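Long-range contacts in hypothetical protein ST1625 (Sulfolobus tokodaii, PDB 1WY6), which is of unknown function but folds as an all-helical repeat protein in a hyperthermophilic archaeon: residues 79-84 with 92-97; 86-91 with 122-127; 29-34 with 63-68. One frame throughout, in Å; residues are numbered along the deposited sequence.

Interaction 1: residues 79-84 with 92-97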
ATOM      1  N   SER A  79      -1.863   4.797  -1.832  1.00 12.58           N
ATOM      2  CA  SER A  79      -0.866   4.695  -2.902  1.00 13.59           C
ATOM      3  C   SER A  79      -0.201   3.315  -2.901  1.00 10.82           C
ATOM      4  O   SER A  79       0.164   2.778  -3.952  1.00  8.67           O
ATOM      5  CB  SER A  79       0.225   5.764  -2.719  1.00 16.95           C
ATOM      6  OG  SER A  79      -0.320   7.071  -2.626  1.00 21.35           O
ATOM      7  N   VAL A  80      -0.022   2.750  -1.715  1.00 10.71           N
ATOM      8  CA  VAL A  80       0.611   1.441  -1.602  1.00 10.76           C
ATOM      9  C   VAL A  80      -0.331   0.340  -2.079  1.00 11.50           C
ATOM     10  O   VAL A  80       0.083  -0.577  -2.776  1.00 11.71           O
ATOM     11  CB  VAL A  80       1.065   1.164  -0.144  1.00  9.52           C
ATOM     12  CG1 VAL A  80       1.572  -0.272  -0.012  1.00 12.82           C
ATOM     13  CG2 VAL A  80       2.161   2.142   0.232  1.00 11.40           C
ATOM     14  N   VAL A  81      -1.602   0.445  -1.710  1.00 13.58           N
ATOM     15  CA  VAL A  81      -2.596  -0.533  -2.129  1.00 12.34           C
ATOM     16  C   VAL A  81      -2.758  -0.463  -3.653  1.00 13.94           C
ATOM     17  O   VAL A  81      -2.902  -1.492  -4.320  1.00  9.19           O
ATOM     18  CB  VAL A  81      -3.959  -0.252  -1.481  1.00 11.93           C
ATOM     19  CG1 VAL A  81      -4.937  -1.360  -1.845  1.00 15.17           C
ATOM     20  CG2 VAL A  81      -3.804  -0.124   0.029  1.00  6.13           C
ATOM     21  N   GLU A  82      -2.740   0.758  -4.185  1.00 11.53           N
ATOM     22  CA  GLU A  82      -2.864   0.989  -5.625  1.00 13.07           C
ATOM     23  C   GLU A  82      -1.785   0.239  -6.392  1.00 12.02           C
ATOM     24  O   GLU A  82      -2.049  -0.317  -7.455  1.00 10.78           O
ATOM     25  CB  GLU A  82      -2.745   2.480  -5.951  1.00 12.85           C
ATOM     26  CG  GLU A  82      -3.987   3.306  -5.683  1.00 23.51           C
ATOM     27  CD  GLU A  82      -5.171   2.909  -6.560  1.00 37.96           C
ATOM     28  OE1 GLU A  82      -4.949   2.339  -7.656  1.00 34.50           O
ATOM     29  OE2 GLU A  82      -6.327   3.182  -6.158  1.00 38.36           O
ATOM     30  N   CYS A  83      -0.558   0.249  -5.875  1.00 14.81           N
ATOM     31  CA  CYS A  83       0.525  -0.470  -6.542  1.00 13.47           C
ATOM     32  C   CYS A  83       0.299  -1.971  -6.410  1.00 14.36           C
ATOM     33  O   CYS A  83       0.735  -2.751  -7.246  1.00 12.60           O
ATOM     34  CB  CYS A  83       1.877  -0.075  -5.958  1.00 15.66           C
ATOM     35  SG  CYS A  83       2.503   1.503  -6.617  1.00 14.13           S
ATOM     36  N   GLY A  84      -0.388  -2.376  -5.351  1.00 17.17           N
ATOM     37  CA  GLY A  84      -0.688  -3.785  -5.196  1.00 16.92           C
ATOM     38  C   GLY A  84      -1.643  -4.174  -6.314  1.00 18.79           C
ATOM     39  O   GLY A  84      -1.465  -5.200  -6.972  1.00 20.25           O
ATOM     40  N   GLU A  92       3.289  -8.042   1.939  1.00 19.18           N
ATOM     41  CA  GLU A  92       3.233  -7.500   3.291  1.00 20.34           C
ATOM     42  C   GLU A  92       3.041  -5.985   3.344  1.00 17.22           C
ATOM     43  O   GLU A  92       2.405  -5.481   4.271  1.00 17.68           O
ATOM     44  CB  GLU A  92       4.494  -7.879   4.074  1.00 21.81           C
ATOM     45  CG  GLU A  92       5.757  -7.233   3.544  1.00 26.36           C
ATOM     46  CD  GLU A  92       6.982  -7.566   4.376  1.00 35.59           C
ATOM     47  OE1 GLU A  92       8.088  -7.117   3.999  1.00 33.78           O
ATOM     48  OE2 GLU A  92       6.838  -8.272   5.403  1.00 36.76           O
ATOM     49  N   HIS A  93       3.601  -5.267   2.371  1.00 15.52           N
ATOM     50  CA  HIS A  93       3.470  -3.816   2.323  1.00 14.90           C
ATOM     51  C   HIS A  93       2.011  -3.467   2.076  1.00 14.12           C
ATOM     52  O   HIS A  93       1.441  -2.632   2.775  1.00 12.77           O
ATOM     53  CB  HIS A  93       4.350  -3.217   1.213  1.00 14.67           C
ATOM     54  CG  HIS A  93       5.804  -3.548   1.356  1.00 10.58           C
ATOM     55  ND1 HIS A  93       6.487  -3.395   2.542  1.00 15.62           N
ATOM     56  CD2 HIS A  93       6.696  -4.055   0.472  1.00 13.94           C
ATOM     57  CE1 HIS A  93       7.736  -3.796   2.386  1.00 15.59           C
ATOM     58  NE2 HIS A  93       7.889  -4.201   1.138  1.00  8.52           N
ATOM     59  N   VAL A  94       1.408  -4.116   1.086  1.00 13.88           N
ATOM     60  CA  VAL A  94       0.007  -3.870   0.772  1.00 13.56           C
ATOM     61  C   VAL A  94      -0.893  -4.170   1.963  1.00 12.62           C
ATOM     62  O   VAL A  94      -1.759  -3.373   2.297  1.00  9.61           O
ATOM     63  CB  VAL A  94      -0.484  -4.726  -0.417  1.00 15.64           C
ATOM     64  CG1 VAL A  94      -1.983  -4.489  -0.635  1.00 10.40           C
ATOM     65  CG2 VAL A  94       0.299  -4.371  -1.675  1.00 15.51           C
ATOM     66  N   ASN A  95      -0.687  -5.318   2.604  1.00 11.62           N
ATOM     67  CA  ASN A  95      -1.514  -5.693   3.747  1.00 14.22           C
ATOM     68  C   ASN A  95      -1.373  -4.706   4.898  1.00 14.38           C
ATOM     69  O   ASN A  95      -2.378  -4.257   5.451  1.00 15.14           O
ATOM     70  CB  ASN A  95      -1.178  -7.110   4.225  1.00 15.90           C
ATOM     71  CG  ASN A  95      -1.579  -8.176   3.220  1.00 18.55           C
ATOM     72  OD1 ASN A  95      -2.567  -8.022   2.499  1.00 20.48           O
ATOM     73  ND2 ASN A  95      -0.828  -9.274   3.182  1.00 19.09           N
ATOM     74  N   LYS A  96      -0.140  -4.360   5.260  1.00 14.07           N
ATOM     75  CA  LYS A  96       0.073  -3.406   6.345  1.00 15.14           C
ATOM     76  C   LYS A  96      -0.612  -2.073   6.027  1.00 13.65           C
ATOM     77  O   LYS A  96      -1.195  -1.458   6.909  1.00 15.49           O
ATOM     78  CB  LYS A  96       1.566  -3.167   6.585  1.00 16.26           C
ATOM     79  CG  LYS A  96       2.297  -4.360   7.174  1.00 21.22           C
ATOM     80  CD  LYS A  96       3.792  -4.093   7.277  1.00 32.47           C
ATOM     81  CE  LYS A  96       4.546  -5.329   7.759  1.00 34.87           C
ATOM     82  NZ  LYS A  96       6.013  -5.068   7.857  1.00 34.75           N
ATOM     83  N   ALA A  97      -0.540  -1.643   4.766  1.00 14.47           N
ATOM     84  CA  ALA A  97      -1.167  -0.390   4.323  1.00 14.01           C
ATOM     85  C   ALA A  97      -2.682  -0.488   4.508  1.00 13.99           C
ATOM     86  O   ALA A  97      -3.336   0.472   4.912  1.00 12.32           O
ATOM     87  CB  ALA A  97      -0.845  -0.128   2.864  1.00 14.49           C
TER

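Interaction 2: residues 86-91 with 122-127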
ATOM      1  N   ILE A  86      -2.253  -2.437  -9.255  1.00 22.38           N
ATOM      2  CA  ILE A  86      -1.647  -2.257 -10.572  1.00 21.56           C
ATOM      3  C   ILE A  86      -0.708  -3.421 -10.861  1.00 20.35           C
ATOM      4  O   ILE A  86      -0.703  -3.970 -11.959  1.00 21.90           O
ATOM      5  CB  ILE A  86      -0.856  -0.935 -10.653  1.00 23.09           C
ATOM      6  CG1 ILE A  86      -1.803   0.250 -10.433  1.00 27.39           C
ATOM      7  CG2 ILE A  86      -0.169  -0.821 -12.014  1.00 23.20           C
ATOM      8  CD1 ILE A  86      -1.127   1.608 -10.501  1.00 30.76           C
ATOM      9  N   ASN A  87       0.088  -3.790  -9.866  1.00 18.83           N
ATOM     10  CA  ASN A  87       1.016  -4.897 -10.002  1.00 19.50           C
ATOM     11  C   ASN A  87       0.268  -6.218  -9.792  1.00 20.76           C
ATOM     12  O   ASN A  87       0.868  -7.288  -9.810  1.00 22.13           O
ATOM     13  CB  ASN A  87       2.139  -4.760  -8.961  1.00 21.07           C
ATOM     14  CG  ASN A  87       3.113  -3.629  -9.290  1.00 16.75           C
ATOM     15  OD1 ASN A  87       2.742  -2.635  -9.903  1.00 16.19           O
ATOM     16  ND2 ASN A  87       4.362  -3.783  -8.872  1.00 10.41           N
ATOM     17  N   ASN A  88      -1.045  -6.130  -9.594  1.00 24.05           N
ATOM     18  CA  ASN A  88      -1.878  -7.306  -9.351  1.00 27.08           C
ATOM     19  C   ASN A  88      -1.148  -8.241  -8.408  1.00 27.64           C
ATOM     20  O   ASN A  88      -1.149  -9.455  -8.589  1.00 29.00           O
ATOM     21  CB  ASN A  88      -2.185  -8.043 -10.655  1.00 27.12           C
ATOM     22  CG  ASN A  88      -3.281  -9.077 -10.489  1.00 31.49           C
ATOM     23  OD1 ASN A  88      -4.369  -8.772  -9.999  1.00 29.12           O
ATOM     24  ND2 ASN A  88      -3.002 -10.309 -10.904  1.00 30.69           N
ATOM     25  N   THR A  89      -0.515  -7.664  -7.396  1.00 28.76           N
ATOM     26  CA  THR A  89       0.232  -8.452  -6.436  1.00 28.51           C
ATOM     27  C   THR A  89      -0.058  -8.028  -5.003  1.00 27.38           C
ATOM     28  O   THR A  89      -0.128  -6.844  -4.689  1.00 26.98           O
ATOM     29  CB  THR A  89       1.755  -8.335  -6.693  1.00 29.62           C
ATOM     30  OG1 THR A  89       2.449  -9.289  -5.884  1.00 33.76           O
ATOM     31  CG2 THR A  89       2.255  -6.927  -6.358  1.00 28.45           C
ATOM     32  N   LEU A  90      -0.236  -9.017  -4.143  1.00 24.17           N
ATOM     33  CA  LEU A  90      -0.494  -8.786  -2.736  1.00 24.96           C
ATOM     34  C   LEU A  90       0.820  -9.106  -2.026  1.00 24.94           C
ATOM     35  O   LEU A  90       1.501 -10.068  -2.386  1.00 24.46           O
ATOM     36  CB  LEU A  90      -1.601  -9.724  -2.258  1.00 25.47           C
ATOM     37  CG  LEU A  90      -2.097  -9.612  -0.818  1.00 28.57           C
ATOM     38  CD1 LEU A  90      -2.584  -8.200  -0.548  1.00 31.85           C
ATOM     39  CD2 LEU A  90      -3.217 -10.616  -0.591  1.00 30.46           C
ATOM     40  N   ASN A  91       1.190  -8.290  -1.044  1.00 21.01           N
ATOM     41  CA  ASN A  91       2.424  -8.505  -0.291  1.00 21.78           C
ATOM     42  C   ASN A  91       2.283  -7.864   1.086  1.00 21.71           C
ATOM     43  O   ASN A  91       1.283  -7.204   1.366  1.00 22.95           O
ATOM     44  CB  ASN A  91       3.617  -7.898  -1.031  1.00 22.55           C
ATOM     45  CG  ASN A  91       3.479  -6.411  -1.216  1.00 19.43           C
ATOM     46  OD1 ASN A  91       3.174  -5.692  -0.267  1.00 16.20           O
ATOM     47  ND2 ASN A  91       3.700  -5.934  -2.437  1.00  9.93           N
ATOM     48  N   GLU A 122      -9.804  -7.278 -13.139  1.00 43.57           N
ATOM     49  CA  GLU A 122      -8.655  -8.033 -13.632  1.00 39.49           C
ATOM     50  C   GLU A 122      -7.794  -8.559 -12.490  1.00 34.46           C
ATOM     51  O   GLU A 122      -6.941  -9.424 -12.689  1.00 30.27           O
ATOM     52  CB  GLU A 122      -7.809  -7.142 -14.544  1.00 39.17           C
ATOM     53  CG  GLU A 122      -6.696  -7.869 -15.268  1.00 44.05           C
ATOM     54  CD  GLU A 122      -7.205  -9.040 -16.093  1.00 50.57           C
ATOM     55  OE1 GLU A 122      -8.141  -8.840 -16.898  1.00 49.96           O
ATOM     56  OE2 GLU A 122      -6.668 -10.161 -15.942  1.00 53.75           O
ATOM     57  N   VAL A 123      -8.022  -8.027 -11.293  1.00 32.19           N
ATOM     58  CA  VAL A 123      -7.263  -8.431 -10.113  1.00 30.14           C
ATOM     59  C   VAL A 123      -7.533  -9.881  -9.737  1.00 28.10           C
ATOM     60  O   VAL A 123      -8.598 -10.418 -10.042  1.00 26.18           O
ATOM     61  CB  VAL A 123      -7.603  -7.536  -8.899  1.00 32.16           C
ATOM     62  CG1 VAL A 123      -6.949  -6.172  -9.062  1.00 32.03           C
ATOM     63  CG2 VAL A 123      -9.111  -7.387  -8.767  1.00 29.55           C
ATOM     64  N   SER A 124      -6.561 -10.507  -9.078  1.00 25.75           N
ATOM     65  CA  SER A 124      -6.685 -11.895  -8.658  1.00 25.40           C
ATOM     66  C   SER A 124      -7.676 -12.013  -7.504  1.00 23.90           C
ATOM     67  O   SER A 124      -8.074 -11.015  -6.909  1.00 22.85           O
ATOM     68  CB  SER A 124      -5.323 -12.431  -8.218  1.00 23.84           C
ATOM     69  OG  SER A 124      -4.864 -11.746  -7.069  1.00 25.71           O
ATOM     70  N   ALA A 125      -8.063 -13.243  -7.187  1.00 24.39           N
ATOM     71  CA  ALA A 125      -9.007 -13.493  -6.107  1.00 23.07           C
ATOM     72  C   ALA A 125      -8.453 -13.031  -4.756  1.00 22.95           C
ATOM     73  O   ALA A 125      -9.189 -12.490  -3.928  1.00 19.89           O
ATOM     74  CB  ALA A 125      -9.351 -14.984  -6.054  1.00 24.84           C
ATOM     75  N   SER A 126      -7.158 -13.241  -4.537  1.00 21.56           N
ATOM     76  CA  SER A 126      -6.528 -12.851  -3.275  1.00 22.18           C
ATOM     77  C   SER A 126      -6.718 -11.367  -2.981  1.00 18.84           C
ATOM     78  O   SER A 126      -7.095 -10.980  -1.873  1.00 18.69           O
ATOM     79  CB  SER A 126      -5.036 -13.191  -3.298  1.00 22.15           C
ATOM     80  OG  SER A 126      -4.385 -12.551  -4.378  1.00 26.57           O
ATOM     81  N   ILE A 127      -6.462 -10.537  -3.980  1.00  8.99           N
ATOM     82  CA  ILE A 127      -6.618  -9.102  -3.826  1.00  8.99           C
ATOM     83  C   ILE A 127      -8.086  -8.753  -3.534  1.00  8.99           C
ATOM     84  O   ILE A 127      -8.371  -7.964  -2.627  1.00 16.72           O
ATOM     85  CB  ILE A 127      -6.080  -8.377  -5.094  1.00  8.99           C
ATOM     86  CG1 ILE A 127      -4.551  -8.530  -5.138  1.00  8.99           C
ATOM     87  CG2 ILE A 127      -6.450  -6.902  -5.059  1.00  8.99           C
ATOM     88  CD1 ILE A 127      -3.892  -8.189  -6.472  1.00  8.99           C
TER

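Interaction 3: residues 29-34 with 63-68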
ATOM      1  N   ILE A  29      21.834   7.177   0.018  1.00  8.99           N
ATOM      2  CA  ILE A  29      21.621   8.546   0.489  1.00  8.99           C
ATOM      3  C   ILE A  29      20.675   8.544   1.699  1.00  8.99           C
ATOM      4  O   ILE A  29      20.948   9.181   2.720  1.00 20.24           O
ATOM      5  CB  ILE A  29      20.981   9.423  -0.606  1.00  8.99           C
ATOM      6  CG1 ILE A  29      21.841   9.413  -1.871  1.00  8.99           C
ATOM      7  CG2 ILE A  29      20.844  10.859  -0.106  1.00  8.99           C
ATOM      8  CD1 ILE A  29      23.107  10.167  -1.736  1.00  8.99           C
ATOM      9  N   VAL A  30      19.563   7.825   1.581  1.00 19.15           N
ATOM     10  CA  VAL A  30      18.590   7.754   2.670  1.00 20.41           C
ATOM     11  C   VAL A  30      19.199   7.210   3.962  1.00 19.02           C
ATOM     12  O   VAL A  30      18.914   7.716   5.044  1.00 17.28           O
ATOM     13  CB  VAL A  30      17.370   6.876   2.282  1.00 21.51           C
ATOM     14  CG1 VAL A  30      16.487   6.642   3.495  1.00 21.99           C
ATOM     15  CG2 VAL A  30      16.571   7.554   1.180  1.00 20.01           C
ATOM     16  N   LEU A  31      20.029   6.178   3.853  1.00 19.51           N
ATOM     17  CA  LEU A  31      20.660   5.594   5.027  1.00 20.32           C
ATOM     18  C   LEU A  31      21.665   6.550   5.655  1.00 21.48           C
ATOM     19  O   LEU A  31      21.980   6.427   6.836  1.00 22.52           O
ATOM     20  CB  LEU A  31      21.341   4.270   4.673  1.00 21.79           C
ATOM     21  CG  LEU A  31      20.403   3.146   4.209  1.00 25.69           C
ATOM     22  CD1 LEU A  31      21.197   1.867   3.955  1.00 22.96           C
ATOM     23  CD2 LEU A  31      19.337   2.908   5.270  1.00 20.88           C
ATOM     24  N   GLU A  32      22.176   7.490   4.864  1.00 21.19           N
ATOM     25  CA  GLU A  32      23.112   8.478   5.380  1.00 21.90           C
ATOM     26  C   GLU A  32      22.325   9.377   6.328  1.00 21.99           C
ATOM     27  O   GLU A  32      22.714   9.574   7.472  1.00 20.41           O
ATOM     28  CB  GLU A  32      23.703   9.332   4.248  1.00 24.25           C
ATOM     29  CG  GLU A  32      24.519   8.564   3.217  1.00 28.47           C
ATOM     30  CD  GLU A  32      25.104   9.472   2.140  1.00 39.05           C
ATOM     31  OE1 GLU A  32      25.532   8.952   1.085  1.00 38.00           O
ATOM     32  OE2 GLU A  32      25.144  10.708   2.350  1.00 43.23           O
ATOM     33  N   ILE A  33      21.209   9.910   5.832  1.00  8.99           N
ATOM     34  CA  ILE A  33      20.337  10.791   6.607  1.00  8.99           C
ATOM     35  C   ILE A  33      19.889  10.097   7.888  1.00  8.99           C
ATOM     36  O   ILE A  33      19.863  10.700   8.965  1.00 25.69           O
ATOM     37  CB  ILE A  33      19.076  11.172   5.798  1.00  8.99           C
ATOM     38  CG1 ILE A  33      19.470  11.931   4.527  1.00  8.99           C
ATOM     39  CG2 ILE A  33      18.134  11.998   6.663  1.00  8.99           C
ATOM     40  CD1 ILE A  33      20.235  13.228   4.781  1.00  8.99           C
ATOM     41  N   THR A  34      19.536   8.825   7.755  1.00 27.59           N
ATOM     42  CA  THR A  34      19.087   8.014   8.878  1.00 30.91           C
ATOM     43  C   THR A  34      20.123   7.947   9.998  1.00 32.38           C
ATOM     44  O   THR A  34      19.776   7.757  11.166  1.00 31.91           O
ATOM     45  CB  THR A  34      18.766   6.573   8.415  1.00 32.10           C
ATOM     46  OG1 THR A  34      17.534   6.567   7.687  1.00 31.49           O
ATOM     47  CG2 THR A  34      18.658   5.638   9.604  1.00 35.59           C
ATOM     48  N   ASP A  63      11.106  -2.554   0.682  1.00 12.47           N
ATOM     49  CA  ASP A  63      11.841  -3.719   1.175  1.00 14.84           C
ATOM     50  C   ASP A  63      13.185  -3.292   1.774  1.00 14.76           C
ATOM     51  O   ASP A  63      13.686  -3.895   2.715  1.00 15.89           O
ATOM     52  CB  ASP A  63      12.118  -4.694   0.029  1.00 15.01           C
ATOM     53  CG  ASP A  63      10.913  -5.544  -0.334  1.00 16.12           C
ATOM     54  OD1 ASP A  63      10.945  -6.147  -1.423  1.00 20.20           O
ATOM     55  OD2 ASP A  63       9.948  -5.627   0.455  1.00 13.77           O
ATOM     56  N   LYS A  64      13.773  -2.242   1.221  1.00 14.83           N
ATOM     57  CA  LYS A  64      15.073  -1.799   1.708  1.00 16.60           C
ATOM     58  C   LYS A  64      15.026  -0.788   2.835  1.00 17.24           C
ATOM     59  O   LYS A  64      15.777  -0.903   3.802  1.00 17.01           O
ATOM     60  CB  LYS A  64      15.891  -1.228   0.555  1.00 17.01           C
ATOM     61  CG  LYS A  64      16.516  -2.280  -0.348  1.00 22.43           C
ATOM     62  CD  LYS A  64      17.164  -1.637  -1.558  1.00 26.83           C
ATOM     63  CE  LYS A  64      18.151  -2.579  -2.227  1.00 34.70           C
ATOM     64  NZ  LYS A  64      17.588  -3.941  -2.398  1.00 35.63           N
ATOM     65  N   ILE A  65      14.129   0.184   2.733  1.00 15.13           N
ATOM     66  CA  ILE A  65      14.079   1.229   3.747  1.00 16.72           C
ATOM     67  C   ILE A  65      12.761   1.438   4.490  1.00 17.21           C
ATOM     68  O   ILE A  65      12.665   2.316   5.340  1.00 15.57           O
ATOM     69  CB  ILE A  65      14.510   2.565   3.118  1.00 17.59           C
ATOM     70  CG1 ILE A  65      13.513   2.983   2.031  1.00 19.34           C
ATOM     71  CG2 ILE A  65      15.896   2.410   2.494  1.00 15.79           C
ATOM     72  CD1 ILE A  65      13.858   4.298   1.354  1.00 25.21           C
ATOM     73  N   GLY A  66      11.754   0.635   4.182  1.00 18.34           N
ATOM     74  CA  GLY A  66      10.477   0.795   4.852  1.00 19.21           C
ATOM     75  C   GLY A  66      10.585   0.801   6.368  1.00 19.17           C
ATOM     76  O   GLY A  66       9.958   1.617   7.040  1.00 19.84           O
ATOM     77  N   SER A  67      11.395  -0.110   6.898  1.00 19.37           N
ATOM     78  CA  SER A  67      11.582  -0.261   8.336  1.00 18.43           C
ATOM     79  C   SER A  67      12.105   0.966   9.077  1.00 16.84           C
ATOM     80  O   SER A  67      11.968   1.046  10.294  1.00 16.60           O
ATOM     81  CB  SER A  67      12.503  -1.458   8.616  1.00 18.92           C
ATOM     82  OG  SER A  67      13.804  -1.248   8.090  1.00 17.62           O
ATOM     83  N   TYR A  68      12.703   1.915   8.360  1.00 14.24           N
ATOM     84  CA  TYR A  68      13.226   3.128   8.999  1.00 15.28           C
ATOM     85  C   TYR A  68      12.172   4.203   9.230  1.00 15.79           C
ATOM     86  O   TYR A  68      12.453   5.227   9.862  1.00 14.14           O
ATOM     87  CB  TYR A  68      14.353   3.747   8.170  1.00 14.14           C
ATOM     88  CG  TYR A  68      15.622   2.935   8.151  1.00 13.49           C
ATOM     89  CD1 TYR A  68      15.805   1.919   7.225  1.00 14.87           C
ATOM     90  CD2 TYR A  68      16.634   3.175   9.080  1.00 19.51           C
ATOM     91  CE1 TYR A  68      16.970   1.151   7.218  1.00 23.66           C
ATOM     92  CE2 TYR A  68      17.802   2.420   9.084  1.00 23.83           C
ATOM     93  CZ  TYR A  68      17.965   1.411   8.151  1.00 21.47           C
ATOM     94  OH  TYR A  68      19.127   0.672   8.138  1.00 23.35           O
TER

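Interaction 1: residues 79-84 with 92-97
Val80 and Val94 both hold CG1 anti to the backbone N (chi1 173° and 176°), and in each case the rotation delivers a methyl to the opposite helix. On Val80 the methyl that does the work is CG1. It lies 3.8 Å from Ala97 CB, and it also reaches to 3.7 Å from the carbonyl oxygen His93 O, an atom already taken up by the helical bond from Ala97 N. Val80 CB touches Ala97 CB as well, so the small alanine is met by the root and one branch of the valine together. Val81 comes at the same alanine with its other branch, CG2, 4.1 Å from Ala97 CB, while its CG1 looks toward Val94 CG1 at the looser distance of 4.5 Å.

Val94 sends CG2 onto bare backbone: the methyl sits 3.7 Å from Gly84 CA, with Val80 O a little farther off. A side chain on Gly84 would run into this methyl, so its absence lets Val94 settle against the main chain. All the residues that touch are buried, and the contacts between side chains are all apolar, with two methyls also resting near carbonyl oxygens. Beyond them, Phe59 of helix 55-65 also touches Val94, Ile113 of helix 107-117 touches Val81, and His93 turns its ring end away to bond Asp63. Helix 78-86 is further tied to helix 55-65 by the Cys83-Cys55 disulfide. Roughly antiparallel, with 137° between their directions and the axes of the two short segments 8.5 Å apart, these consecutive helices pack as a helical hairpin, consistent with a helical repeat protein.

Interaction 2: residues 86-91 with 122-127
Asn88 and Ser124 make the one hydrogen bond of this contact, from Ser124 N to the side-chain oxygen Asn88 OD1 at 2.9 Å. The donor lies in the carbonyl plane of the amide, on a lone pair of OD1, but the bond is bent, with 134° at the hydrogen. Asn88 reaches it with CG anti to its own backbone N (chi1 -167°), which swings the amide across to the other chain segment. The same oxygen is pressed against Val123, 2.9 Å from Val123 CA, a very close approach that probably has some C-H...O character. Ser124 stands at the N-cap of the next helix, and its OG shares a 2.8 Å hydrogen bond with Ser126 OG, two residues on, in the first turn. An alanine at Asn88 is likely to leave Ser124 N without this acceptor and Val123 with a gap where the amide had been.

The van der Waals packing falls mostly to Ile127. Its CD1 ends against the peptide joining Asn88 and Thr89, 3.4 Å from Asn88 C and 3.5 Å from Thr89 N. Leu90 adds the apolar side-chain pair: its CB lies 4.3 Å from Ile127 CG1, and methyl CD2 rests near CB and O of Ser126.

The backbone shapes the 86-91 side. Asn88 takes a positive phi of 42° in a Schellman motif as the chain leaves helix 78-86, and Asn91 then caps helix 92-103 through Val94 N. The 86-91 loop is thus wedged between neighbours: Thr89 and Asn91 lean on Phe59 of helix 55-65, Leu90 reaches Ala130 farther along helix 125-137, and the 122-127 segment runs straight into that helix, where Val123 packs on Leu128.

Interaction 3: residues 29-34 with 63-68
Val30 O is gripped twice from Thr34, by the backbone N at 3.0 Å as in any helix, and by the hydroxyl, Thr34 OG1, at 3.2 Å. The hydroxyl donor stands well above the plane of the Val30 carbonyl, about 40° out of it, so it is not aimed at a lone pair. Yet the bond matters for the packing: with OG1 turned back onto its own helix (chi1 -74°), the methyl CG2 is the branch held out toward the other segment. There it meets Tyr68 obliquely, 3.2 Å from Tyr68 CD2 and nearly as close to CE2, a tight fit for a methyl and an aromatic carbon.

Leu31 comes to the same ring differently. Its CD2 methyl sits over one face, 3.5 Å from Tyr68 CZ and just as near CE1, with the phenol oxygen also within touch; this is a CH-pi contact. The ring also has Ile65 O in plane at its edge.

Deeper in, Ile65 reaches across with its CG1-CD1 branch. CG1 lies between the backbone N and the carbonyl carbon, and the extended chain beyond it puts CD1 4.1 Å from Val30 CG1, the two side chains crossing nearly at right angles. Ile65 CG2 makes a looser touch on Leu31 CD2. Val27 on helix 23-36 also touches Ile65, and Lys39 binds Tyr68 O.

Methyls and one aromatic ring therefore join helix 23-36 to the end of helix 55-65 and the turn that follows it, so the attraction probably rests mainly on dispersion and the hydrophobic effect, while the threonine spends its hydroxyl at home.

Overall arrangement
Along the chain the 29-34/63-68 pair of interaction 3 closes first; interactions 1 and 2 then interleave, the 86-91 loop lying between the two helical segments of interaction 1. Those two are 10 Å apart between centres and directly linked, with Gly84 O 2.7 Å from Thr89 N in a probable hydrogen bond. Centre to centre, interaction 3 is about 19 Å from interaction 1, yet the two are joined by a probable hydrogen bond between His93 NE2 and Asp63 OD2, 2.6 Å apart. Interactions 2 and 3 do not touch: their centres are 27 Å apart, on opposite sides of the chain's centre. Interaction 1 is thus the buried middle of a row of stacked helices, which the outer two contacts extend in either direction.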